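Local coordinates for tegumental protein 20.8 kDa (PDB 5X2D) that is a tegumental-allergen-like protein that probably binds calcium, represented here by its dynein light chain-like domain, at residues 80-83 with 84-87. Residues are numbered along the deposited sequence; the frame is centred on the assembly and turned at random.
Sequences QFEL and YNRA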
loop_
_atom_site.group_PDB
_atom_site.type_symbol
_atom_site.label_atom_id
_atom_site.label_comp_id
_atom_site.label_asym_id
_atom_site.label_seq_id
_atom_site.Cartn_x
_atom_site.Cartn_y
_atom_site.Cartn_z
ATOM N N GLN A 80 9.725 -1.890 5.025
ATOM C CA GLN A 80 9.485 -1.904 3.582
ATOM C C GLN A 80 10.775 -2.195 2.838
ATOM O O GLN A 80 11.698 -1.413 2.922
ATOM C CB GLN A 80 8.883 -0.572 3.112
ATOM C CG GLN A 80 7.533 -0.241 3.746
ATOM C CD GLN A 80 6.885 0.992 3.154
ATOM O OE1 GLN A 80 7.348 1.531 2.163
ATOM N NE2 GLN A 80 5.847 1.484 3.805
ATOM N N PHE A 81 10.837 -3.301 2.099
ATOM C CA PHE A 81 12.080 -3.710 1.450
ATOM C C PHE A 81 11.866 -4.380 0.102
ATOM O O PHE A 81 10.853 -5.059 -0.109
ATOM C CB PHE A 81 12.855 -4.668 2.353
ATOM C CG PHE A 81 12.187 -5.999 2.542
ATOM C CD1 PHE A 81 11.236 -6.183 3.554
ATOM C CD2 PHE A 81 12.495 -7.072 1.715
ATOM C CE1 PHE A 81 10.605 -7.415 3.725
ATOM C CE2 PHE A 81 11.864 -8.313 1.883
ATOM C CZ PHE A 81 10.923 -8.483 2.887
ATOM N N GLU A 82 12.858 -4.232 -0.782
ATOM C CA GLU A 82 12.850 -4.828 -2.129
ATOM C C GLU A 82 13.703 -6.087 -2.136
ATOM O O GLU A 82 14.852 -6.065 -1.714
ATOM C CB GLU A 82 13.394 -3.860 -3.190
ATOM C CG GLU A 82 12.693 -2.514 -3.275
ATOM C CD GLU A 82 13.290 -1.608 -4.344
ATOM O OE1 GLU A 82 14.097 -2.098 -5.170
ATOM O OE2 GLU A 82 12.956 -0.401 -4.351
ATOM N N LEU A 83 13.122 -7.190 -2.572
ATOM C CA LEU A 83 13.867 -8.429 -2.739
ATOM C C LEU A 83 13.678 -8.926 -4.182
ATOM O O LEU A 83 12.561 -9.315 -4.593
ATOM C CB LEU A 83 13.415 -9.476 -1.720
ATOM C CG LEU A 83 14.031 -10.875 -1.765
ATOM C CD1 LEU A 83 15.391 -10.866 -1.095
ATOM C CD2 LEU A 83 13.098 -11.850 -1.061
ATOM N N TYR A 84 14.780 -8.878 -4.935
ATOM C CA TYR A 84 14.797 -9.231 -6.346
ATOM C C TYR A 84 13.791 -8.399 -7.154
ATOM O O TYR A 84 12.995 -8.939 -7.949
ATOM C CB TYR A 84 14.523 -10.723 -6.501
ATOM C CG TYR A 84 15.506 -11.624 -5.779
ATOM C CD1 TYR A 84 16.856 -11.313 -5.723
ATOM C CD2 TYR A 84 15.077 -12.779 -5.132
ATOM C CE1 TYR A 84 17.761 -12.141 -5.061
ATOM C CE2 TYR A 84 15.973 -13.609 -4.464
ATOM C CZ TYR A 84 17.309 -13.284 -4.433
ATOM O OH TYR A 84 18.195 -14.100 -3.768
ATOM N N ASN A 85 13.829 -7.085 -6.942
ATOM C CA ASN A 85 12.916 -6.143 -7.601
ATOM C C ASN A 85 11.421 -6.481 -7.445
ATOM O O ASN A 85 10.632 -6.323 -8.385
ATOM C CB ASN A 85 13.264 -6.024 -9.090
ATOM C CG ASN A 85 13.169 -4.593 -9.598
ATOM O OD1 ASN A 85 13.049 -3.652 -8.813
ATOM N ND2 ASN A 85 13.255 -4.422 -10.914
ATOM N N ARG A 86 11.050 -6.950 -6.253
ATOM C CA ARG A 86 9.651 -7.054 -5.847
ATOM C C ARG A 86 9.547 -6.534 -4.422
ATOM O O ARG A 86 10.183 -7.072 -3.515
ATOM C CB ARG A 86 9.152 -8.493 -5.947
ATOM C CG ARG A 86 7.781 -8.602 -6.577
ATOM C CD ARG A 86 7.500 -9.989 -7.150
ATOM N NE ARG A 86 7.542 -11.050 -6.142
ATOM C CZ ARG A 86 7.249 -12.328 -6.389
ATOM N NH1 ARG A 86 6.874 -12.707 -7.606
ATOM N NH2 ARG A 86 7.320 -13.230 -5.415
ATOM N N ALA A 87 8.768 -5.474 -4.222
ATOM C CA ALA A 87 8.711 -4.817 -2.915
ATOM C C ALA A 87 7.753 -5.504 -1.969
ATOM O O ALA A 87 6.700 -6.000 -2.380
ATOM C CB ALA A 87 8.321 -3.346 -3.062
#
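Phe81 opens the contact with its backbone: its O takes a CA-H...O contact from Ala87 CA at 3.5 Å, where the chain comes back beside itself. Its ring turns the other way, onto Ile22 and Thr26 of helix 16-29. Next comes Glu82, which forms an antiparallel, non-hydrogen-bonded pair with Ala87, their CA atoms 4.2 Å apart. Both side chains leave the sheet on the same face, with Glu82 CG 4.5 Å from Ala87 CB. Beyond CG the Glu82 chain is fully extended, and it runs alongside Asn85 in the same direction. Glu82 OE1 stays 4.1 Å from Asn85 OD1, so these two oxygens are neighbours without a bond.

Leu83 closes the hairpin. Its N donates to Arg86 O at 3.1 Å, almost straight (172°). In return Arg86 N reaches Leu83 O at 3.3 Å, more bent at 138°. Between them Tyr84 and Asn85 both have left-handed helical backbone angles, which makes a two-residue turn of the type I'/III' family, nearer III', closing a tight beta-hairpin. Leu83 CG, anti to the backbone N (chi1 177°), stands over one face of the Tyr84 ring, 4.0 Å from Tyr84 CD2. The leucine also packs on Thr26 and Ile27, while the tyrosine touches Pro31 and Glu6.

Arg86 sends its chain, bent at chi3, away from strand 78-83; its NH1 bonds Ala33 O in the loop between the two helices, and its NH2 bonds Tyr88 OH weakly. The chemistry thus divides in two: reciprocal backbone bonds between Leu83 and Arg86 set the reversal joining the two central strands of the sheet, while Leu83 packs the reversal against helix 16-29 and the Arg86 guanidinium ties it to the loop after that helix.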